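Local coordinates for protein putative triphosphoribosyl-dephospho-coA synthase (Archaeoglobus fulgidus DSM 4304, PDB 3H9P) that is of unknown function but may bind ATP and act as a triphosphoribosyl-dephospho-CoA synthase, at residues I131-Y134 / E135-M139; A147-L150 / V151-F154; A80-A83 / R84-R88. One frame throughout, in Å; residues are numbered along the deposited sequence.

Interaction 1 of 3, residues I131-Y134 / E135-M139; sequences INLY and EWMKM
Asn132 and Glu135 close a capping box at the start of the short helix 133-138, each side chain bonding to the other's backbone N-H. From the N-cap position the amide oxygen Asn132 OD1 accepts from Glu135 N at 2.7 Å, nearly in line with its own CG-OD1 bond. A first torsion of 86°, which sets CG between the backbone N and the carbonyl carbon, swings the short amide over the opening turn, where OD1 also takes a weak bond from Tyr134 N. Glu135 answers with OE1, which receives Asn132 N at 2.9 Å on the anti side of the carboxylate, 16° out of its plane. The two side chains cross at about a right angle, their flat ends turned 34° apart. Asparagine is short enough to reach the first-turn N-H groups, and glutamate long enough to return the bond. Its charge also probably suits the positive end of the helix dipole, and Lys129 of the second subunit forms a salt bridge with the same OE1.

Beyond the box, apolar groups pack along the turn. CG2 of Ile131 lies 4.0 Å from CE of Met139, a selenomethionine whose side chain crosses the isoleucine almost perpendicularly. Leu133 CD1 meets the indole of Trp136 at its edge, 4.1 Å from CE3, while the methyl CE of Met137, also a selenomethionine, sits over one face. Elsewhere Lys138 lays CG over a face of the Tyr134 ring, and its NZ goes on to salt bridges with Glu125 and Glu124 of the second subunit. The helix thus lies at the dimer interface, with Met137 against helix 145-151, Leu133 and Trp136 on helix 92-105, and Tyr134 beside helix 76-88.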
loop_
_atom_site.group_PDB
_atom_site.type_symbol
_atom_site.label_atom_id
_atom_site.label_comp_id
_atom_site.label_asym_id
_atom_site.label_seq_id
_atom_site.Cartn_x
_atom_site.Cartn_y
_atom_site.Cartn_z
ATOM N N ILE A 131 -3.352 -9.780 -15.277
ATOM C CA ILE A 131 -2.409 -8.734 -14.937
ATOM C C ILE A 131 -1.044 -9.344 -14.717
ATOM O O ILE A 131 -0.789 -10.032 -13.702
ATOM C CB ILE A 131 -2.859 -7.871 -13.734
ATOM C CG1 ILE A 131 -4.274 -7.326 -13.997
ATOM C CG2 ILE A 131 -1.857 -6.759 -13.498
ATOM C CD1 ILE A 131 -4.838 -6.318 -12.940
ATOM N N ASN A 132 -0.160 -9.097 -15.679
ATOM C CA ASN A 132 1.159 -9.650 -15.589
ATOM C C ASN A 132 2.005 -8.919 -14.527
ATOM O O ASN A 132 1.566 -7.954 -13.899
ATOM C CB ASN A 132 1.793 -9.744 -16.967
ATOM C CG ASN A 132 2.494 -8.475 -17.400
ATOM O OD1 ASN A 132 2.695 -7.543 -16.641
ATOM N ND2 ASN A 132 2.900 -8.461 -18.653
ATOM N N LEU A 133 3.216 -9.379 -14.301
ATOM C CA LEU A 133 3.950 -8.890 -13.152
ATOM C C LEU A 133 4.354 -7.443 -13.389
ATOM O O LEU A 133 4.467 -6.653 -12.463
ATOM C CB LEU A 133 5.171 -9.754 -12.920
ATOM C CG LEU A 133 6.132 -9.373 -11.800
ATOM C CD1 LEU A 133 5.402 -9.415 -10.395
ATOM C CD2 LEU A 133 7.285 -10.368 -11.884
ATOM N N TYR A 134 4.556 -7.109 -14.660
ATOM C CA TYR A 134 4.968 -5.769 -15.049
ATOM C C TYR A 134 3.831 -4.806 -14.782
ATOM O O TYR A 134 4.022 -3.781 -14.112
ATOM C CB TYR A 134 5.370 -5.757 -16.513
ATOM C CG TYR A 134 5.821 -4.416 -17.005
ATOM C CD1 TYR A 134 7.086 -3.942 -16.675
ATOM C CD2 TYR A 134 4.999 -3.628 -17.834
ATOM C CE1 TYR A 134 7.542 -2.730 -17.136
ATOM C CE2 TYR A 134 5.452 -2.377 -18.309
ATOM C CZ TYR A 134 6.736 -1.954 -17.947
ATOM O OH TYR A 134 7.249 -0.760 -18.350
ATOM N N GLU A 135 2.656 -5.159 -15.295
ATOM C CA GLU A 135 1.440 -4.330 -15.172
ATOM C C GLU A 135 1.061 -4.152 -13.713
ATOM O O GLU A 135 0.715 -3.067 -13.283
ATOM C CB GLU A 135 0.281 -4.926 -15.981
ATOM C CG GLU A 135 0.646 -5.100 -17.452
ATOM C CD GLU A 135 -0.258 -6.061 -18.234
ATOM O OE1 GLU A 135 -0.705 -7.113 -17.709
ATOM O OE2 GLU A 135 -0.514 -5.764 -19.418
ATOM N N TRP A 136 1.136 -5.229 -12.957
ATOM C CA TRP A 136 0.885 -5.169 -11.534
ATOM C C TRP A 136 1.778 -4.102 -10.911
ATOM O O TRP A 136 1.284 -3.169 -10.270
ATOM C CB TRP A 136 1.159 -6.531 -10.905
ATOM C CG TRP A 136 0.571 -6.675 -9.537
ATOM C CD1 TRP A 136 -0.443 -5.941 -9.000
ATOM C CD2 TRP A 136 0.916 -7.659 -8.556
ATOM N NE1 TRP A 136 -0.727 -6.377 -7.732
ATOM C CE2 TRP A 136 0.080 -7.439 -7.434
ATOM C CE3 TRP A 136 1.866 -8.702 -8.510
ATOM C CZ2 TRP A 136 0.155 -8.222 -6.263
ATOM C CZ3 TRP A 136 1.953 -9.486 -7.329
ATOM C CH2 TRP A 136 1.099 -9.234 -6.226
HETATM N N MSE A 137 3.090 -4.232 -11.142
HETATM C CA MSE A 137 4.087 -3.301 -10.618
HETATM C C MSE A 137 3.812 -1.857 -11.072
HETATM O O MSE A 137 4.088 -0.933 -10.301
HETATM C CB MSE A 137 5.522 -3.719 -10.989
HETATM C CG MSE A 137 6.060 -4.966 -10.300
HETATM SE SE MSE A 137 5.930 -5.008 -8.326
HETATM C CE MSE A 137 4.160 -5.822 -8.160
ATOM N N LYS A 138 3.247 -1.647 -12.270
ATOM C CA LYS A 138 2.888 -0.289 -12.681
ATOM C C LYS A 138 1.756 0.284 -11.823
ATOM O O LYS A 138 1.489 1.478 -11.883
ATOM C CB LYS A 138 2.464 -0.190 -14.152
ATOM C CG LYS A 138 3.563 -0.397 -15.211
ATOM C CD LYS A 138 3.019 -0.120 -16.645
ATOM C CE LYS A 138 1.976 0.996 -16.618
ATOM N NZ LYS A 138 1.289 1.199 -17.924
HETATM N N MSE A 139 1.076 -0.542 -11.036
HETATM C CA MSE A 139 -0.007 -0.010 -10.199
HETATM C C MSE A 139 0.374 0.205 -8.729
HETATM O O MSE A 139 -0.457 0.570 -7.913
HETATM C CB MSE A 139 -1.230 -0.892 -10.302
HETATM C CG MSE A 139 -1.836 -0.816 -11.656
HETATM SE SE MSE A 139 -3.195 -2.170 -11.888
HETATM C CE MSE A 139 -2.378 -3.694 -11.031
#

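Interaction 2 of 3, residues A147-L150 / V151-F154; sequences AREL and VDGF
Phe154 N donates to Glu149 O at 2.9 Å, in the carbonyl plane and on a lone pair, and so ties the chain leaving helix 145-151 back to its last turn. A second donor reaches the same oxygen: a water gives one hydrogen to Glu149 O, gives another, weakly, to Leu150 O, and accepts Gly153 N at 2.9 Å. The water thus provides Leu150 O and Gly153 N with a partner at the helix end. Val151 O is met by Arg84 NH2 and Tyr134 OH. Near the helix end the bond from Val151 N to Ala147 O is weak, its N-H...O angle only 125°. Gly153 has a positive phi of 80°, where a side chain would press on the carbonyl of Asp152; glycine makes the bend without that cost.

The acids serve what follows. Glu149 is bent at its second torsion (-70°), folding the carboxylate back beside the backbone of Phe154, with OE1 3.2 Å from Phe154 CA. There OE2 accepts Ile156 N and OE1 accepts from Ser157 OG, while Asp152 OD1 takes Lys155 N. Both carboxylates therefore hold the first turn of helix 155-167, which probably offsets the cost of bringing Glu149 OE2 to 3.8 Å from Asp152 OD1.

The Phe154 ring has Glu149 O 3.4 Å above one face, toward the rim, and CD1 of Leu150 lies alongside, 3.9 Å from CZ. Both apolar side chains point the same way and pack on helices 58-68 and 76-88, while Ala147 and Val151 rest on Met137 of helix 133-138.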
loop_
_atom_site.group_PDB
_atom_site.type_symbol
_atom_site.label_atom_id
_atom_site.label_comp_id
_atom_site.label_asym_id
_atom_site.label_seq_id
_atom_site.Cartn_x
_atom_site.Cartn_y
_atom_site.Cartn_z
ATOM N N ALA A 147 9.180 -2.012 -7.031
ATOM C CA ALA A 147 8.150 -1.968 -8.105
ATOM C C ALA A 147 8.587 -1.067 -9.256
ATOM O O ALA A 147 8.504 -1.401 -10.436
ATOM C CB ALA A 147 6.816 -1.450 -7.523
ATOM N N ARG A 148 9.053 0.096 -8.847
ATOM C CA ARG A 148 9.614 1.136 -9.692
ATOM C C ARG A 148 10.880 0.701 -10.467
ATOM O O ARG A 148 11.021 1.047 -11.632
ATOM C CB ARG A 148 9.868 2.306 -8.756
ATOM C CG ARG A 148 10.858 3.373 -9.143
ATOM C CD ARG A 148 10.377 4.547 -8.383
ATOM N NE ARG A 148 11.415 5.284 -7.711
ATOM C CZ ARG A 148 11.189 6.039 -6.650
ATOM N NH1 ARG A 148 9.969 6.092 -6.118
ATOM N NH2 ARG A 148 12.190 6.716 -6.113
ATOM N N GLU A 149 11.781 -0.052 -9.835
ATOM C CA GLU A 149 12.864 -0.762 -10.542
ATOM C C GLU A 149 12.333 -1.784 -11.568
ATOM O O GLU A 149 12.926 -1.992 -12.639
ATOM C CB GLU A 149 13.745 -1.536 -9.537
ATOM C CG GLU A 149 14.554 -0.650 -8.624
ATOM C CD GLU A 149 15.656 0.076 -9.365
ATOM O OE1 GLU A 149 16.725 -0.514 -9.607
ATOM O OE2 GLU A 149 15.442 1.231 -9.726
ATOM N N LEU A 150 11.255 -2.477 -11.218
ATOM C CA LEU A 150 10.774 -3.506 -12.106
ATOM C C LEU A 150 10.136 -2.863 -13.326
ATOM O O LEU A 150 10.097 -3.480 -14.405
ATOM C CB LEU A 150 9.826 -4.482 -11.388
ATOM C CG LEU A 150 10.542 -5.800 -10.961
ATOM C CD1 LEU A 150 11.600 -5.542 -9.941
ATOM C CD2 LEU A 150 9.579 -6.874 -10.452
ATOM N N VAL A 151 9.678 -1.622 -13.166
ATOM C CA VAL A 151 8.970 -0.946 -14.237
ATOM C C VAL A 151 9.839 -0.008 -15.116
ATOM O O VAL A 151 9.549 0.166 -16.271
ATOM C CB VAL A 151 7.699 -0.196 -13.706
ATOM C CG1 VAL A 151 7.223 0.828 -14.705
ATOM C CG2 VAL A 151 6.565 -1.189 -13.403
ATOM N N ASP A 152 10.895 0.581 -14.569
ATOM C CA ASP A 152 11.602 1.635 -15.262
ATOM C C ASP A 152 12.984 1.206 -15.663
ATOM O O ASP A 152 13.837 2.047 -15.806
ATOM C CB ASP A 152 11.742 2.889 -14.374
ATOM C CG ASP A 152 12.688 2.671 -13.126
ATOM O OD1 ASP A 152 13.535 1.704 -13.025
ATOM O OD2 ASP A 152 12.572 3.513 -12.216
ATOM N N GLY A 153 13.239 -0.088 -15.770
ATOM C CA GLY A 153 14.559 -0.545 -16.165
ATOM C C GLY A 153 15.619 -0.570 -15.073
ATOM O O GLY A 153 16.796 -0.481 -15.367
ATOM N N PHE A 154 15.234 -0.679 -13.811
ATOM C CA PHE A 154 16.244 -0.844 -12.761
ATOM C C PHE A 154 17.182 0.379 -12.607
ATOM O O PHE A 154 18.386 0.234 -12.414
ATOM C CB PHE A 154 17.059 -2.146 -12.979
ATOM C CG PHE A 154 16.261 -3.399 -12.723
ATOM C CD1 PHE A 154 16.228 -3.973 -11.448
ATOM C CD2 PHE A 154 15.532 -3.983 -13.742
ATOM C CE1 PHE A 154 15.478 -5.083 -11.200
ATOM C CE2 PHE A 154 14.779 -5.122 -13.512
ATOM C CZ PHE A 154 14.745 -5.684 -12.221
HETATM O O HOH W 1 12.503 -2.817 -15.377
#

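Interaction 3 of 3, residues A80-A83 / R84-R88; sequences AEAA and RNRLR
Asn85 folds back over the carbonyl of Glu81, one turn earlier in helix 76-88. Its backbone N donates to Glu81 O at 3.0 Å, and its CB lies 3.5 Å from that same oxygen. With CG beside the backbone N (chi1 -72°), the amide stays over the preceding turn, CG itself 3.2 Å from Glu81 O. At the tip, ND2 rests 3.8 Å from CG of Glu81; its angle to Glu81 O is too poor for a hydrogen bond. OD1 instead accepts a weak bond from Arg88 NH1 at 2.7 Å. The Glu81 and Asn85 side chains run side by side, their flat ends turned 50° apart. Cutting Asn85 back to an alanine would probably leave Arg88 NH1 without this weak acceptor and its guanidinium freer to turn.

Over one face of the Arg84 guanidinium lies Arg88 NH2, 3.0 Å above the plane and offset toward the rim, two like-charged donors in contact rather than a bond; Arg84 NH2 itself donates to Val151 O. Apolar residues suit the buried flank: small Ala83 fits against Leu67, and the larger Leu87 packs on Pro66 and Leu133. Successive i to i+4 backbone bonds, such as Arg86 N to Ala82 O at 2.8 Å, mark a regular amphipathic alpha-helix, with Ala83 and Leu87 toward its neighbours and Glu81 and Arg88 on the exposed side, in an all-helical fold.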
loop_
_atom_site.group_PDB
_atom_site.type_symbol
_atom_site.label_atom_id
_atom_site.label_comp_id
_atom_site.label_asym_id
_atom_site.label_seq_id
_atom_site.Cartn_x
_atom_site.Cartn_y
_atom_site.Cartn_z
ATOM N N ALA A 80 19.720 -4.980 -17.589
ATOM C CA ALA A 80 18.589 -4.244 -17.042
ATOM C C ALA A 80 17.468 -4.100 -18.084
ATOM O O ALA A 80 16.304 -4.384 -17.766
ATOM C CB ALA A 80 19.056 -2.855 -16.521
ATOM N N GLU A 81 17.834 -3.674 -19.313
ATOM C CA GLU A 81 16.909 -3.560 -20.453
ATOM C C GLU A 81 16.233 -4.878 -20.830
ATOM O O GLU A 81 15.041 -4.908 -21.098
ATOM C CB GLU A 81 17.597 -2.952 -21.718
ATOM C CG GLU A 81 16.624 -2.730 -22.903
ATOM C CD GLU A 81 17.225 -2.125 -24.206
ATOM O OE1 GLU A 81 18.478 -2.054 -24.381
ATOM O OE2 GLU A 81 16.412 -1.715 -25.081
ATOM N N ALA A 82 17.006 -5.960 -20.876
ATOM C CA ALA A 82 16.474 -7.267 -21.255
ATOM C C ALA A 82 15.569 -7.785 -20.157
ATOM O O ALA A 82 14.576 -8.454 -20.432
ATOM C CB ALA A 82 17.629 -8.248 -21.510
ATOM N N ALA A 83 15.932 -7.489 -18.906
ATOM C CA ALA A 83 15.102 -7.871 -17.734
ATOM C C ALA A 83 13.763 -7.120 -17.756
ATOM O O ALA A 83 12.713 -7.695 -17.550
ATOM C CB ALA A 83 15.860 -7.615 -16.414
ATOM N N ARG A 84 13.802 -5.827 -18.050
ATOM C CA ARG A 84 12.550 -5.078 -18.218
ATOM C C ARG A 84 11.698 -5.689 -19.342
ATOM O O ARG A 84 10.486 -5.843 -19.192
ATOM C CB ARG A 84 12.837 -3.624 -18.528
ATOM C CG ARG A 84 11.614 -2.820 -18.828
ATOM C CD ARG A 84 12.027 -1.417 -19.080
ATOM N NE ARG A 84 11.082 -0.449 -18.569
ATOM C CZ ARG A 84 11.138 0.854 -18.860
ATOM N NH1 ARG A 84 12.100 1.332 -19.663
ATOM N NH2 ARG A 84 10.226 1.687 -18.357
ATOM N N ASN A 85 12.337 -6.009 -20.461
ATOM C CA ASN A 85 11.660 -6.649 -21.584
ATOM C C ASN A 85 11.064 -8.024 -21.223
ATOM O O ASN A 85 9.908 -8.302 -21.518
ATOM C CB ASN A 85 12.613 -6.747 -22.773
ATOM C CG ASN A 85 12.877 -5.375 -23.435
ATOM O OD1 ASN A 85 12.052 -4.454 -23.350
ATOM N ND2 ASN A 85 14.019 -5.244 -24.110
ATOM N N ARG A 86 11.836 -8.866 -20.543
ATOM C CA ARG A 86 11.279 -10.099 -20.041
ATOM C C ARG A 86 10.134 -9.868 -19.053
ATOM O O ARG A 86 9.171 -10.618 -19.035
ATOM C CB ARG A 86 12.355 -11.010 -19.435
ATOM C CG ARG A 86 13.191 -11.695 -20.478
ATOM C CD ARG A 86 14.139 -12.790 -19.879
ATOM N NE ARG A 86 14.696 -13.555 -20.995
ATOM C CZ ARG A 86 15.812 -13.218 -21.647
ATOM N NH1 ARG A 86 16.532 -12.156 -21.267
ATOM N NH2 ARG A 86 16.208 -13.946 -22.681
ATOM N N LEU A 87 10.227 -8.824 -18.241
ATOM C CA LEU A 87 9.152 -8.515 -17.269
ATOM C C LEU A 87 7.832 -8.171 -17.956
ATOM O O LEU A 87 6.746 -8.584 -17.505
ATOM C CB LEU A 87 9.586 -7.370 -16.336
ATOM C CG LEU A 87 10.524 -7.800 -15.214
ATOM C CD1 LEU A 87 11.292 -6.581 -14.656
ATOM C CD2 LEU A 87 9.791 -8.548 -14.098
ATOM N N ARG A 88 7.937 -7.413 -19.051
ATOM C CA ARG A 88 6.789 -7.056 -19.864
ATOM C C ARG A 88 6.201 -8.303 -20.549
ATOM O O ARG A 88 5.027 -8.326 -20.876
ATOM C CB ARG A 88 7.170 -6.046 -20.956
ATOM C CG ARG A 88 7.758 -4.725 -20.521
ATOM C CD ARG A 88 8.175 -3.907 -21.784
ATOM N NE ARG A 88 8.450 -2.506 -21.453
ATOM C CZ ARG A 88 9.609 -1.859 -21.627
ATOM N NH1 ARG A 88 10.655 -2.465 -22.192
ATOM N NH2 ARG A 88 9.710 -0.577 -21.246
#

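Overall arrangement
Interaction 2 is the buried member of the set, whereas interactions 1 and 3 are only partly buried, and interaction 3 is the richest in arginine. Their roles along a helix differ: interaction 1 starts one, interaction 2 ends one and prepares the next, and interaction 3 runs through the later turns of a third. Val151 O joins all three, probably accepting hydrogen bonds from Tyr134 OH of interaction 1 and Arg84 NH2 of interaction 3. Apolar packing links the same elements, with Met137 against Ala147 and Val151, and Leu87 against Leu133. Charged side chains of interaction 1 pair with residues of the second subunit; interaction 2 has a lone packing contact there through Val151, and interaction 3 none.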